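Local atomic coordinates of minor structural protein 5 (Lactococcus phage Tuc2009, PDB entry 5E7T), a protein that probably serves as an accessory baseplate component of the phage tail tip, with a domain of the galactose-binding-like class that may contact host cell-surface saccharide. Residues 11-16 / 203-208; 225-230 / 242-247. All blocks are in the same frame, centred on the assembly; numbering follows the deposited sequence.

Contact 1: 11-16 / 203-208; sequences YANSAD and WPKFVG
Ala12 and Phe206 exchange backbone hydrogen bonds as an antiparallel hydrogen-bonded pair. Ala12 N reaches Phe206 O at 3.0 Å, and Phe206 N returns to Ala12 O at 2.9 Å, with an angle at the hydrogen of 159°. A third, weak bond brings Lys205 N to the same Ala12 O at 3.2 Å. Two residues, Lys205 and Phe206, are thus set opposite the single Ala12, a classic beta bulge at the point where strand 206-210 begins and strand 8-12 ends.

The apolar contacts fall on two faces of the sheet. On one, Tyr11 and Val207 form the adjoining non-hydrogen-bonded pair; their side chains run alongside each other in the same direction, with Tyr11 CE2 3.7 Å from Val207 CG2. Tyr11 CB also meets Pro204 CB at 3.7 Å, and the Tyr25 ring packs edge-to-face on the Tyr11 ring. The two pairings lay strand 8-12 against 206-210 in an antiparallel sheet, three-stranded within this chain, whose third strand is 225-228; the N-terminal part of the chain thus joins strands of the C-terminal region.

On the other face, the backbone after Ala12 passes over one face of the Phe206 ring and along part of its edge. Ala15 N lies over the ring centre and Ser14 C nearer the rim, while Ala12 O and Asn13 CA sit at the edge in the ring plane. Phe206 CG stands beside its backbone N (chi1 -54°), which sets the ring against the backbone of Ser14 and Ala15, and Ala15 CB touches Phe206 CE2 at 3.8 Å.

Among polar side chains, Ser14 OG donates to Asp16 OD1 at 2.8 Å, from above the carboxylate plane, and is also hydrogen-bonded to Asp19 N. Separately, Asn13 OD1 merely comes within 3.6 Å of Lys205 NZ, whose hydrogen bond goes to Ala201 O.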
loop_
_atom_site.group_PDB
_atom_site.type_symbol
_atom_site.label_atom_id
_atom_site.label_comp_id
_atom_site.label_asym_id
_atom_site.label_seq_id
_atom_site.Cartn_x
_atom_site.Cartn_y
_atom_site.Cartn_z
ATOM N N TYR B 11 -58.759 -23.837 9.914
ATOM C CA TYR B 11 -58.200 -22.602 9.367
ATOM C C TYR B 11 -58.853 -22.194 8.038
ATOM O O TYR B 11 -59.370 -23.053 7.318
ATOM C CB TYR B 11 -56.666 -22.753 9.243
ATOM C CG TYR B 11 -55.992 -23.045 10.572
ATOM C CD1 TYR B 11 -55.895 -24.346 11.059
ATOM C CD2 TYR B 11 -55.489 -22.015 11.365
ATOM C CE1 TYR B 11 -55.350 -24.612 12.316
ATOM C CE2 TYR B 11 -54.920 -22.273 12.614
ATOM C CZ TYR B 11 -54.865 -23.574 13.091
ATOM O OH TYR B 11 -54.313 -23.846 14.319
ATOM N N ALA B 12 -58.860 -20.876 7.733
ATOM C CA ALA B 12 -59.449 -20.292 6.517
ATOM C C ALA B 12 -58.807 -18.960 6.153
ATOM O O ALA B 12 -58.006 -18.430 6.926
ATOM C CB ALA B 12 -60.944 -20.100 6.703
ATOM N N ASN B 13 -59.167 -18.414 4.979
ATOM C CA ASN B 13 -58.649 -17.140 4.482
ATOM C C ASN B 13 -59.729 -16.064 4.347
ATOM O O ASN B 13 -59.444 -14.977 3.844
ATOM C CB ASN B 13 -57.862 -17.335 3.187
ATOM C CG ASN B 13 -56.448 -17.821 3.447
ATOM O OD1 ASN B 13 -55.591 -17.086 3.973
ATOM N ND2 ASN B 13 -56.170 -19.075 3.090
ATOM N N SER B 14 -60.946 -16.348 4.856
ATOM C CA SER B 14 -62.082 -15.430 4.861
ATOM C C SER B 14 -62.716 -15.433 6.237
ATOM O O SER B 14 -62.742 -16.488 6.877
ATOM C CB SER B 14 -63.119 -15.832 3.817
ATOM O OG SER B 14 -63.826 -17.017 4.148
ATOM N N ALA B 15 -63.254 -14.270 6.682
ATOM C CA ALA B 15 -63.877 -14.129 7.995
ATOM C C ALA B 15 -65.060 -15.086 8.228
ATOM O O ALA B 15 -65.266 -15.516 9.363
ATOM C CB ALA B 15 -64.278 -12.691 8.233
ATOM N N ASP B 16 -65.800 -15.450 7.150
ATOM C CA ASP B 16 -66.938 -16.396 7.178
ATOM C C ASP B 16 -66.478 -17.860 7.362
ATOM O O ASP B 16 -67.267 -18.694 7.806
ATOM C CB ASP B 16 -67.840 -16.243 5.928
ATOM C CG ASP B 16 -67.080 -16.196 4.614
ATOM O OD1 ASP B 16 -66.626 -17.255 4.163
ATOM O OD2 ASP B 16 -66.876 -15.079 4.079
ATOM N N TRP B 203 -49.887 -17.781 4.435
ATOM C CA TRP B 203 -50.458 -18.608 5.499
ATOM C C TRP B 203 -51.927 -18.300 5.807
ATOM O O TRP B 203 -52.351 -17.163 5.567
ATOM C CB TRP B 203 -49.608 -18.486 6.771
ATOM C CG TRP B 203 -48.203 -18.969 6.597
ATOM C CD1 TRP B 203 -47.104 -18.210 6.337
ATOM C CD2 TRP B 203 -47.753 -20.339 6.622
ATOM N NE1 TRP B 203 -45.990 -19.014 6.226
ATOM C CE2 TRP B 203 -46.356 -20.322 6.413
ATOM C CE3 TRP B 203 -48.397 -21.582 6.814
ATOM C CZ2 TRP B 203 -45.592 -21.497 6.361
ATOM C CZ3 TRP B 203 -47.636 -22.742 6.768
ATOM C CH2 TRP B 203 -46.245 -22.690 6.570
ATOM N N PRO B 204 -52.702 -19.261 6.405
ATOM C CA PRO B 204 -54.091 -18.961 6.792
ATOM C C PRO B 204 -54.190 -17.730 7.683
ATOM O O PRO B 204 -53.326 -17.544 8.553
ATOM C CB PRO B 204 -54.511 -20.210 7.564
ATOM C CG PRO B 204 -53.675 -21.293 7.023
ATOM C CD PRO B 204 -52.359 -20.665 6.739
ATOM N N LYS B 205 -55.228 -16.887 7.440
ATOM C CA LYS B 205 -55.502 -15.628 8.149
ATOM C C LYS B 205 -56.497 -15.748 9.302
ATOM O O LYS B 205 -56.422 -14.953 10.254
ATOM C CB LYS B 205 -55.970 -14.537 7.166
ATOM C CG LYS B 205 -54.812 -13.804 6.503
ATOM C CD LYS B 205 -55.183 -13.177 5.160
ATOM C CE LYS B 205 -53.959 -12.911 4.298
ATOM N NZ LYS B 205 -53.527 -14.124 3.552
ATOM N N PHE B 206 -57.432 -16.726 9.210
ATOM C CA PHE B 206 -58.505 -16.961 10.189
ATOM C C PHE B 206 -58.476 -18.353 10.828
ATOM O O PHE B 206 -58.144 -19.332 10.164
ATOM C CB PHE B 206 -59.889 -16.673 9.566
ATOM C CG PHE B 206 -60.004 -15.293 8.956
ATOM C CD1 PHE B 206 -59.569 -15.049 7.655
ATOM C CD2 PHE B 206 -60.505 -14.228 9.693
ATOM C CE1 PHE B 206 -59.621 -13.761 7.110
ATOM C CE2 PHE B 206 -60.561 -12.940 9.146
ATOM C CZ PHE B 206 -60.117 -12.715 7.860
ATOM N N VAL B 207 -58.832 -18.426 12.121
ATOM C CA VAL B 207 -58.933 -19.666 12.890
ATOM C C VAL B 207 -60.388 -19.900 13.350
ATOM O O VAL B 207 -61.078 -18.970 13.770
ATOM C CB VAL B 207 -57.896 -19.754 14.037
ATOM C CG1 VAL B 207 -58.157 -18.729 15.128
ATOM C CG2 VAL B 207 -57.816 -21.157 14.615
ATOM N N GLY B 208 -60.835 -21.136 13.229
ATOM C CA GLY B 208 -62.169 -21.561 13.613
ATOM C C GLY B 208 -62.123 -22.602 14.703
ATOM O O GLY B 208 -61.325 -23.539 14.627
#

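Contact 2: 225-230 / 242-247; sequences DWDEMK and GSKLLS
Lys230 N donates to Ser243 O at 3.0 Å, joining the two segments where the chain passes from one sheet to the next. The topology is consistent with a fibronectin type III-like sandwich: strand 225-228 belongs to one sheet, while 238-243 is an outer strand of the four-stranded sheet in the order 238-243, 231-235, 258-265, 278-281. The touching parts run 106° apart, so the contact is a corner and not a strand pairing. The Lys230 bond is moderately bent, 149° at the hydrogen.

The tight part is the buried inner side. Met229 turns its sulfur onto the backbone of Gly242, with SD 3.6 Å from Gly242 C; having no side chain, the glycine lets the thioether approach its main chain directly. Met229 also packs on Tyr11 and Val207 of the three-stranded sheet, so its side chain bridges the two sheets.

Another end of the contact is an interface: Leu246 and Ser243 pack on Trp126 of a Minor structural protein 4 chain, and Ser247 pairs antiparallel with a strand of that chain. Within segment 242-247, Ser243 OG bonds Leu245 O at 3.1 Å.

The solvent side is looser and is held by charge. Lys244 and Asp227 cross at about a right angle: the lysine's CD runs past Asp227 OD2 at 3.7 Å, and bends at chi3 and chi4 (87°) bring the ammonium back to the other carboxylate oxygen. The Lys244 NZ to Asp227 OD1 salt bridge, at 3.2 Å, includes only a weak hydrogen bond.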
loop_
_atom_site.group_PDB
_atom_site.type_symbol
_atom_site.label_atom_id
_atom_site.label_comp_id
_atom_site.label_asym_id
_atom_site.label_seq_id
_atom_site.Cartn_x
_atom_site.Cartn_y
_atom_site.Cartn_z
ATOM N N ASP B 225 -66.270 -21.288 15.062
ATOM C CA ASP B 225 -66.339 -19.879 15.458
ATOM C C ASP B 225 -65.070 -19.236 14.890
ATOM O O ASP B 225 -63.961 -19.513 15.356
ATOM C CB ASP B 225 -66.440 -19.720 16.990
ATOM C CG ASP B 225 -67.712 -20.281 17.615
ATOM O OD1 ASP B 225 -68.825 -19.893 17.166
ATOM O OD2 ASP B 225 -67.601 -21.058 18.591
ATOM N N TRP B 226 -65.235 -18.442 13.830
ATOM C CA TRP B 226 -64.141 -17.835 13.070
ATOM C C TRP B 226 -63.642 -16.466 13.542
ATOM O O TRP B 226 -64.398 -15.490 13.539
ATOM C CB TRP B 226 -64.538 -17.751 11.605
ATOM C CG TRP B 226 -64.778 -19.098 11.018
ATOM C CD1 TRP B 226 -65.975 -19.738 10.899
ATOM C CD2 TRP B 226 -63.777 -20.030 10.589
ATOM N NE1 TRP B 226 -65.790 -20.983 10.352
ATOM C CE2 TRP B 226 -64.447 -21.200 10.173
ATOM C CE3 TRP B 226 -62.377 -19.978 10.485
ATOM C CZ2 TRP B 226 -63.764 -22.314 9.671
ATOM C CZ3 TRP B 226 -61.704 -21.094 10.018
ATOM C CH2 TRP B 226 -62.397 -22.234 9.593
ATOM N N ASP B 227 -62.333 -16.394 13.866
ATOM C CA ASP B 227 -61.641 -15.188 14.320
ATOM C C ASP B 227 -60.418 -14.909 13.456
ATOM O O ASP B 227 -59.802 -15.854 12.962
ATOM C CB ASP B 227 -61.155 -15.372 15.769
ATOM C CG ASP B 227 -62.207 -15.390 16.859
ATOM O OD1 ASP B 227 -63.242 -14.700 16.702
ATOM O OD2 ASP B 227 -61.944 -16.000 17.920
ATOM N N GLU B 228 -60.022 -13.621 13.331
ATOM C CA GLU B 228 -58.819 -13.231 12.594
ATOM C C GLU B 228 -57.644 -13.522 13.508
ATOM O O GLU B 228 -57.621 -13.004 14.634
ATOM C CB GLU B 228 -58.835 -11.740 12.210
ATOM C CG GLU B 228 -57.910 -11.414 11.043
ATOM C CD GLU B 228 -57.575 -9.960 10.753
ATOM O OE1 GLU B 228 -58.362 -9.061 11.139
ATOM O OE2 GLU B 228 -56.524 -9.726 10.112
ATOM N N MET B 229 -56.687 -14.364 13.057
ATOM C CA MET B 229 -55.558 -14.695 13.918
ATOM C C MET B 229 -54.662 -13.497 14.157
ATOM O O MET B 229 -54.348 -12.762 13.213
ATOM C CB MET B 229 -54.745 -15.866 13.390
ATOM C CG MET B 229 -55.556 -17.065 13.037
ATOM S SD MET B 229 -54.564 -18.569 12.990
ATOM C CE MET B 229 -53.194 -18.057 11.810
ATOM N N LYS B 230 -54.268 -13.311 15.428
ATOM C CA LYS B 230 -53.381 -12.260 15.927
ATOM C C LYS B 230 -51.992 -12.856 16.238
ATOM O O LYS B 230 -51.050 -12.089 16.444
ATOM C CB LYS B 230 -54.002 -11.610 17.191
ATOM C CG LYS B 230 -53.441 -10.237 17.605
ATOM C CD LYS B 230 -53.993 -9.780 18.987
ATOM C CE LYS B 230 -53.312 -8.544 19.559
ATOM N NZ LYS B 230 -53.756 -8.230 20.951
ATOM N N GLY B 242 -52.153 -21.009 14.849
ATOM C CA GLY B 242 -52.187 -19.718 15.519
ATOM C C GLY B 242 -53.481 -19.494 16.265
ATOM O O GLY B 242 -54.266 -20.434 16.430
ATOM N N SER B 243 -53.721 -18.246 16.717
ATOM C CA SER B 243 -54.894 -17.923 17.531
ATOM C C SER B 243 -55.171 -16.433 17.638
ATOM O O SER B 243 -54.288 -15.635 17.321
ATOM C CB SER B 243 -54.673 -18.458 18.947
ATOM O OG SER B 243 -53.380 -18.106 19.419
ATOM N N LYS B 244 -56.387 -16.064 18.133
ATOM C CA LYS B 244 -56.771 -14.678 18.461
ATOM C C LYS B 244 -56.381 -14.474 19.939
ATOM O O LYS B 244 -56.000 -13.368 20.352
ATOM C CB LYS B 244 -58.287 -14.428 18.277
ATOM C CG LYS B 244 -58.723 -12.955 18.373
ATOM C CD LYS B 244 -60.216 -12.827 18.720
ATOM C CE LYS B 244 -60.929 -11.676 18.029
ATOM N NZ LYS B 244 -61.457 -12.033 16.670
ATOM N N LEU B 245 -56.450 -15.571 20.718
ATOM C CA LEU B 245 -56.121 -15.585 22.138
ATOM C C LEU B 245 -54.630 -15.604 22.384
ATOM O O LEU B 245 -53.873 -15.790 21.442
ATOM C CB LEU B 245 -56.787 -16.792 22.811
ATOM C CG LEU B 245 -58.296 -16.728 22.926
ATOM C CD1 LEU B 245 -58.870 -18.087 23.305
ATOM C CD2 LEU B 245 -58.719 -15.600 23.855
ATOM N N LEU B 246 -54.207 -15.422 23.649
ATOM C CA LEU B 246 -52.805 -15.420 24.080
ATOM C C LEU B 246 -52.375 -16.821 24.568
ATOM O O LEU B 246 -51.513 -16.933 25.442
ATOM C CB LEU B 246 -52.604 -14.385 25.210
ATOM C CG LEU B 246 -52.733 -12.911 24.854
ATOM C CD1 LEU B 246 -53.220 -12.130 26.035
ATOM C CD2 LEU B 246 -51.414 -12.336 24.412
ATOM N N SER B 247 -52.976 -17.879 24.000
ATOM C CA SER B 247 -52.735 -19.287 24.345
ATOM C C SER B 247 -53.029 -20.174 23.125
ATOM O O SER B 247 -53.895 -19.834 22.313
ATOM C CB SER B 247 -53.636 -19.694 25.513
ATOM O OG SER B 247 -53.661 -21.090 25.764
#

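In the fold
The contacts lie about 10 Å apart, centre to centre, on the same side of the chain's centre, and follow one another along the sequence: contact 1 closes before contact 2 opens. They share the three-stranded sheet, in which strands 206-210 and 225-228 are neighbours; Val207 O lies 2.9 Å from Asp227 N, a probable hydrogen bond. Contact 1 adds the N-terminal strand 8-12 to one side of this sheet, and contact 2 leads from its other side to the four-stranded sheet. The series thus runs from the N-terminal strand to segment 242-247, whose far end meets Minor structural protein 4, consistent with this region mediating assembly.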